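Local coordinates for protein transketolase (Campylobacter jejuni, PDB 3L84) that belongs to the transketolase family, dimeric enzymes with two domains of the thiamine diphosphate-binding type and a C-terminal domain, at residues R390-N398 against F410-L421. Numbering follows the deposited sequence.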
ATOM      1  N   ARG A 390       2.957  11.360  -2.706  1.00  6.19           N
ATOM      2  CA  ARG A 390       1.638  10.943  -2.264  1.00  6.06           C
ATOM      3  C   ARG A 390       1.067   9.919  -3.226  1.00  5.64           C
ATOM      4  O   ARG A 390       0.062  10.133  -3.905  1.00  6.80           O
ATOM      5  CB  ARG A 390       0.678  12.153  -2.192  1.00  6.26           C
ATOM      6  CG  ARG A 390       1.091  13.282  -1.272  1.00  6.14           C
ATOM      7  CD  ARG A 390       0.033  14.360  -1.298  1.00  5.94           C
ATOM      8  NE  ARG A 390       0.376  15.553  -0.534  1.00  6.63           N
ATOM      9  CZ  ARG A 390       0.895  16.661  -1.040  1.00  6.68           C
ATOM     10  NH1 ARG A 390       1.174  16.800  -2.319  1.00  7.15           N
ATOM     11  NH2 ARG A 390       1.097  17.688  -0.224  1.00  7.24           N
ATOM     12  N   GLU A 391       1.728   8.802  -3.354  1.00  6.33           N
ATOM     13  CA  GLU A 391       1.330   7.827  -4.362  1.00  6.25           C
ATOM     14  C   GLU A 391      -0.108   7.383  -4.182  1.00  6.07           C
ATOM     15  O   GLU A 391      -0.858   7.248  -5.149  1.00  6.18           O
ATOM     16  CB  GLU A 391       2.242   6.590  -4.375  1.00  7.83           C
ATOM     17  CG  GLU A 391       3.681   6.829  -4.748  1.00  8.23           C
ATOM     18  CD  GLU A 391       4.548   7.223  -3.571  1.00  9.27           C
ATOM     19  OE1 GLU A 391       4.056   7.318  -2.408  1.00 10.11           O
ATOM     20  OE2 GLU A 391       5.766   7.425  -3.802  1.00 11.12           O
ATOM     21  N   HIS A 392      -0.473   7.097  -2.946  1.00  6.41           N
ATOM     22  CA  HIS A 392      -1.789   6.504  -2.691  1.00  6.01           C
ATOM     23  C   HIS A 392      -2.899   7.495  -3.005  1.00  6.03           C
ATOM     24  O   HIS A 392      -3.836   7.180  -3.744  1.00  6.28           O
ATOM     25  CB  HIS A 392      -1.839   6.001  -1.273  1.00  6.37           C
ATOM     26  CG  HIS A 392      -2.884   5.004  -0.940  1.00  7.98           C
ATOM     27  ND1 HIS A 392      -3.728   4.359  -1.813  1.00 10.93           N
ATOM     28  CD2 HIS A 392      -3.133   4.496   0.292  1.00  7.43           C
ATOM     29  CE1 HIS A 392      -4.474   3.493  -1.110  1.00 10.32           C
ATOM     30  NE2 HIS A 392      -4.147   3.588   0.152  1.00 14.00           N
ATOM     31  N   ALA A 393      -2.818   8.702  -2.459  1.00  6.29           N
ATOM     32  CA  ALA A 393      -3.809   9.730  -2.774  1.00  5.92           C
ATOM     33  C   ALA A 393      -3.810  10.027  -4.272  1.00  5.72           C
ATOM     34  O   ALA A 393      -4.872  10.277  -4.830  1.00  5.83           O
ATOM     35  CB  ALA A 393      -3.560  10.996  -1.948  1.00  6.43           C
HETATM   36  N   MSE A 394      -2.652  10.041  -4.920  1.00  5.28           N
HETATM   37  CA  MSE A 394      -2.638  10.267  -6.371  1.00  5.93           C
HETATM   38  C   MSE A 394      -3.554   9.300  -7.094  1.00  5.22           C
HETATM   39  O   MSE A 394      -4.397   9.683  -7.938  1.00  5.52           O
HETATM   40  CB  MSE A 394      -1.213  10.120  -6.926  0.50  2.00           C
HETATM   41  CG  MSE A 394      -1.148  10.077  -8.433  1.00  6.09           C
HETATM   42 SE   MSE A 394       0.670   9.960  -9.111  1.00 13.51          SE
HETATM   43  CE  MSE A 394       1.080   8.137  -8.493  1.00  6.92           C
ATOM     44  N   ALA A 395      -3.390   8.017  -6.800  1.00  5.76           N
ATOM     45  CA  ALA A 395      -4.225   7.028  -7.497  1.00  5.29           C
ATOM     46  C   ALA A 395      -5.713   7.179  -7.159  1.00  6.05           C
ATOM     47  O   ALA A 395      -6.554   7.043  -8.046  1.00  5.41           O
ATOM     48  CB  ALA A 395      -3.720   5.610  -7.171  1.00  6.48           C
ATOM     49  N   ALA A 396      -6.071   7.424  -5.912  1.00  5.52           N
ATOM     50  CA  ALA A 396      -7.467   7.603  -5.515  1.00  5.27           C
ATOM     51  C   ALA A 396      -8.050   8.875  -6.135  1.00  5.68           C
ATOM     52  O   ALA A 396      -9.221   8.917  -6.545  1.00  6.25           O
ATOM     53  CB  ALA A 396      -7.607   7.591  -3.978  1.00  6.29           C
ATOM     54  N   ILE A 397      -7.259   9.924  -6.219  1.00  5.73           N
ATOM     55  CA  ILE A 397      -7.695  11.176  -6.889  1.00  5.68           C
ATOM     56  C   ILE A 397      -7.945  10.920  -8.364  1.00  5.65           C
ATOM     57  O   ILE A 397      -8.975  11.329  -8.912  1.00  6.05           O
ATOM     58  CB  ILE A 397      -6.623  12.289  -6.705  1.00  6.07           C
ATOM     59  CG1 ILE A 397      -6.718  12.871  -5.303  1.00  5.98           C
ATOM     60  CG2 ILE A 397      -6.712  13.387  -7.794  1.00  6.95           C
ATOM     61  CD1 ILE A 397      -5.517  13.661  -4.808  1.00  6.70           C
ATOM     62  N   ASN A 398      -7.030  10.200  -9.013  1.00  6.21           N
ATOM     63  CA  ASN A 398      -7.201   9.921 -10.430  1.00  5.70           C
ATOM     64  C   ASN A 398      -8.322   8.930 -10.701  1.00  5.42           C
ATOM     65  O   ASN A 398      -8.956   9.001 -11.758  1.00  6.10           O
ATOM     66  CB  ASN A 398      -5.877   9.480 -11.037  1.00  6.16           C
ATOM     67  CG  ASN A 398      -4.990  10.631 -11.458  1.00  7.43           C
ATOM     68  OD1 ASN A 398      -3.753  10.400 -11.715  1.00 10.41           O
ATOM     69  ND2 ASN A 398      -5.531  11.784 -11.594  1.00  6.13           N
ATOM     70  N   PHE A 410      -3.695   9.727 -15.996  1.00  5.50           N
ATOM     71  CA  PHE A 410      -2.605   8.797 -15.693  1.00  5.59           C
ATOM     72  C   PHE A 410      -1.919   9.161 -14.399  1.00  5.96           C
ATOM     73  O   PHE A 410      -1.786  10.318 -14.029  1.00  6.52           O
ATOM     74  CB  PHE A 410      -1.561   8.676 -16.854  1.00  6.18           C
ATOM     75  CG  PHE A 410      -0.703   9.896 -17.074  1.00  6.49           C
ATOM     76  CD1 PHE A 410       0.466  10.095 -16.325  1.00  6.97           C
ATOM     77  CD2 PHE A 410      -1.081  10.857 -17.984  1.00  7.51           C
ATOM     78  CE1 PHE A 410       1.244  11.233 -16.539  1.00  8.97           C
ATOM     79  CE2 PHE A 410      -0.302  11.988 -18.195  1.00  8.68           C
ATOM     80  CZ  PHE A 410       0.857  12.163 -17.468  1.00  8.29           C
ATOM     81  N   SER A 411      -1.525   8.107 -13.663  1.00  5.83           N
ATOM     82  CA  SER A 411      -0.776   8.162 -12.399  1.00  6.13           C
ATOM     83  C   SER A 411       0.582   7.554 -12.619  1.00  6.97           C
ATOM     84  O   SER A 411       0.657   6.459 -13.185  1.00  8.90           O
ATOM     85  CB  SER A 411      -1.480   7.330 -11.310  1.00  7.76           C
ATOM     86  OG  SER A 411      -2.792   7.822 -11.052  1.00  7.92           O
ATOM     87  N   ALA A 412       1.661   8.193 -12.167  1.00  5.91           N
ATOM     88  CA  ALA A 412       3.014   7.710 -12.407  1.00  5.65           C
ATOM     89  C   ALA A 412       3.841   7.656 -11.156  1.00  5.80           C
ATOM     90  O   ALA A 412       3.823   8.579 -10.333  1.00  6.54           O
ATOM     91  CB  ALA A 412       3.714   8.561 -13.493  1.00  7.12           C
ATOM     92  N   THR A 413       4.635   6.595 -11.044  1.00  5.58           N
ATOM     93  CA  THR A 413       5.673   6.472 -10.027  1.00  6.12           C
ATOM     94  C   THR A 413       6.633   5.357 -10.441  1.00  5.47           C
ATOM     95  O   THR A 413       6.475   4.737 -11.518  1.00  6.94           O
ATOM     96  CB  THR A 413       5.066   6.218  -8.609  1.00  6.76           C
ATOM     97  OG1 THR A 413       6.114   6.209  -7.629  1.00  7.41           O
ATOM     98  CG2 THR A 413       4.264   4.905  -8.523  1.00  8.25           C
ATOM     99  N   PHE A 414       7.640   5.112  -9.637  1.00  5.12           N
ATOM    100  CA  PHE A 414       8.468   3.933  -9.855  1.00  5.60           C
ATOM    101  C   PHE A 414       7.654   2.689  -9.585  1.00  5.93           C
ATOM    102  O   PHE A 414       6.792   2.642  -8.673  1.00  6.53           O
ATOM    103  CB  PHE A 414       9.647   3.897  -8.868  1.00  6.21           C
ATOM    104  CG  PHE A 414      10.719   4.962  -9.066  1.00  8.06           C
ATOM    105  CD1 PHE A 414      11.025   5.481 -10.302  1.00  9.12           C
ATOM    106  CD2 PHE A 414      11.464   5.410  -7.963  1.00 10.70           C
ATOM    107  CE1 PHE A 414      12.026   6.439 -10.455  1.00 11.43           C
ATOM    108  CE2 PHE A 414      12.471   6.360  -8.143  1.00 10.65           C
ATOM    109  CZ  PHE A 414      12.751   6.845  -9.374  1.00 11.40           C
ATOM    110  N   PHE A 415       7.956   1.610 -10.302  1.00  5.65           N
ATOM    111  CA  PHE A 415       7.210   0.366 -10.126  1.00  5.98           C
ATOM    112  C   PHE A 415       7.303  -0.145  -8.690  1.00  6.43           C
ATOM    113  O   PHE A 415       6.337  -0.707  -8.174  1.00  6.99           O
ATOM    114  CB  PHE A 415       7.736  -0.675 -11.133  1.00  5.96           C
ATOM    115  CG  PHE A 415       6.883  -1.919 -11.315  1.00  6.12           C
ATOM    116  CD1 PHE A 415       5.499  -1.894 -11.187  1.00  6.92           C
ATOM    117  CD2 PHE A 415       7.489  -3.106 -11.703  1.00  6.45           C
ATOM    118  CE1 PHE A 415       4.744  -3.041 -11.441  1.00  6.68           C
ATOM    119  CE2 PHE A 415       6.734  -4.232 -11.967  1.00  6.59           C
ATOM    120  CZ  PHE A 415       5.394  -4.191 -11.817  1.00  6.44           C
ATOM    121  N   ILE A 416       8.426   0.041  -7.992  1.00  5.99           N
ATOM    122  CA  ILE A 416       8.472  -0.446  -6.628  1.00  7.55           C
ATOM    123  C   ILE A 416       7.433   0.261  -5.746  1.00  7.27           C
ATOM    124  O   ILE A 416       6.859  -0.345  -4.824  1.00  8.66           O
ATOM    125  CB  ILE A 416       9.889  -0.280  -6.042  1.00  8.16           C
ATOM    126  CG1 ILE A 416       9.993  -0.922  -4.665  1.00 10.50           C
ATOM    127  CG2 ILE A 416      10.329   1.166  -5.984  1.00  9.17           C
ATOM    128  CD1 ILE A 416       9.591  -2.416  -4.634  1.00 12.92           C
ATOM    129  N   PHE A 417       7.107   1.513  -6.020  1.00  7.09           N
ATOM    130  CA  PHE A 417       6.152   2.293  -5.249  1.00  7.53           C
ATOM    131  C   PHE A 417       4.732   2.143  -5.726  1.00  6.89           C
ATOM    132  O   PHE A 417       3.807   2.736  -5.140  1.00  7.46           O
ATOM    133  CB  PHE A 417       6.603   3.768  -5.101  1.00  8.82           C
ATOM    134  CG  PHE A 417       7.943   3.900  -4.548  1.00 12.58           C
ATOM    135  CD1 PHE A 417       8.382   3.026  -3.535  1.00 11.64           C
ATOM    136  CD2 PHE A 417       8.823   4.827  -5.062  1.00 15.60           C
ATOM    137  CE1 PHE A 417       9.685   3.096  -3.012  1.00 16.03           C
ATOM    138  CE2 PHE A 417      10.144   4.887  -4.532  1.00 18.27           C
ATOM    139  CZ  PHE A 417      10.544   4.018  -3.555  1.00 17.48           C
ATOM    140  N   SER A 418       4.505   1.284  -6.721  1.00  6.98           N
ATOM    141  CA  SER A 418       3.151   0.813  -7.006  1.00  7.25           C
ATOM    142  C   SER A 418       2.523   0.234  -5.737  1.00  6.80           C
ATOM    143  O   SER A 418       1.308   0.290  -5.553  1.00  7.58           O
ATOM    144  CB  SER A 418       3.120  -0.241  -8.114  1.00  7.67           C
ATOM    145  OG  SER A 418       3.768  -1.432  -7.736  1.00  8.10           O
ATOM    146  N   GLU A 419       3.355  -0.313  -4.862  1.00  6.10           N
ATOM    147  CA  GLU A 419       2.820  -0.935  -3.636  1.00  6.76           C
ATOM    148  C   GLU A 419       2.181   0.088  -2.726  1.00  7.10           C
ATOM    149  O   GLU A 419       1.282  -0.265  -1.949  1.00  7.84           O
ATOM    150  CB  GLU A 419       3.884  -1.729  -2.904  1.00  7.06           C
ATOM    151  CG  GLU A 419       4.443  -2.836  -3.766  1.00  7.95           C
ATOM    152  CD  GLU A 419       5.168  -3.935  -3.042  1.00  8.08           C
ATOM    153  OE1 GLU A 419       5.787  -3.665  -1.983  1.00  9.30           O
ATOM    154  OE2 GLU A 419       5.123  -5.074  -3.528  1.00  8.91           O
ATOM    155  N   TYR A 420       2.616   1.340  -2.769  1.00  6.42           N
ATOM    156  CA  TYR A 420       1.984   2.393  -1.959  1.00  6.74           C
ATOM    157  C   TYR A 420       0.606   2.721  -2.461  1.00  7.58           C
ATOM    158  O   TYR A 420      -0.207   3.205  -1.643  1.00  9.93           O
ATOM    159  CB  TYR A 420       2.836   3.671  -1.952  1.00  7.07           C
ATOM    160  CG  TYR A 420       4.014   3.716  -0.999  1.00  6.68           C
ATOM    161  CD1 TYR A 420       5.106   2.900  -1.137  1.00  8.28           C
ATOM    162  CD2 TYR A 420       4.056   4.680   0.016  1.00  8.39           C
ATOM    163  CE1 TYR A 420       6.196   2.992  -0.284  1.00  7.67           C
ATOM    164  CE2 TYR A 420       5.144   4.784   0.886  1.00  8.97           C
ATOM    165  CZ  TYR A 420       6.222   3.950   0.725  1.00  8.79           C
ATOM    166  OH  TYR A 420       7.319   4.058   1.595  1.00  9.01           O
ATOM    167  N   LEU A 421       0.305   2.502  -3.740  1.00  6.08           N
ATOM    168  CA  LEU A 421      -0.992   2.868  -4.338  1.00  6.45           C
ATOM    169  C   LEU A 421      -1.889   1.686  -4.691  1.00  6.62           C
ATOM    170  O   LEU A 421      -3.017   1.874  -5.199  1.00  6.64           O
ATOM    171  CB  LEU A 421      -0.833   3.844  -5.525  1.00  6.77           C
ATOM    172  CG  LEU A 421       0.036   3.372  -6.696  1.00  6.75           C
ATOM    173  CD1 LEU A 421      -0.571   2.208  -7.496  1.00  8.42           C
ATOM    174  CD2 LEU A 421       0.303   4.566  -7.632  1.00  7.77           C
TER
HETATM  175  O   HOH W   1       6.747   8.414  -6.096  1.00 10.03           O
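With CG anti to its carbonyl carbon and the chain bent at chi2, Glu391 turns its carboxylate to Thr413 OG1 and the Tyr420 ring. OE1 meets Tyr420 CD2 at 3.6 Å, the carboxylate and ring planes being 49° apart. Glu391 OE2 and Thr413 OG1 are too far apart (4.0 Å) to bond directly; a water donates to Glu391 OE2 (2.7 Å) and accepts from Thr413 OG1 (2.8 Å), and an acceptor carboxylate and a hydroxyl suit the two sides of this bridge from helix start to strand end.

Met394, modelled as selenomethionine, runs out with CG anti to the backbone N (chi1 169°) and turns at chi3, laying its unbranched chain against the strand with CE 3.3 Å from Ala412 O and 3.8 Å from Leu421 CD2. Leu421 is a knob among Glu391, His392, Met394 and Ala395, where the small Ala395 allows close approach (Ala395 CB to Leu421 CB, 3.8 Å). His392 places one ring face under Tyr420 O. Tyr420 OH is hydrogen-bonded to Leu116 O and Gln118 NE2 of the second subunit.

Helix 391-398 runs nearly antiparallel to strand 410-414 (167°), an inner strand of the parallel sheet. This is the helix-on-sheet layer of an alpha/beta fold, here in the transketolase pyrimidine-binding domain, with Tyr420 at the subunit interface.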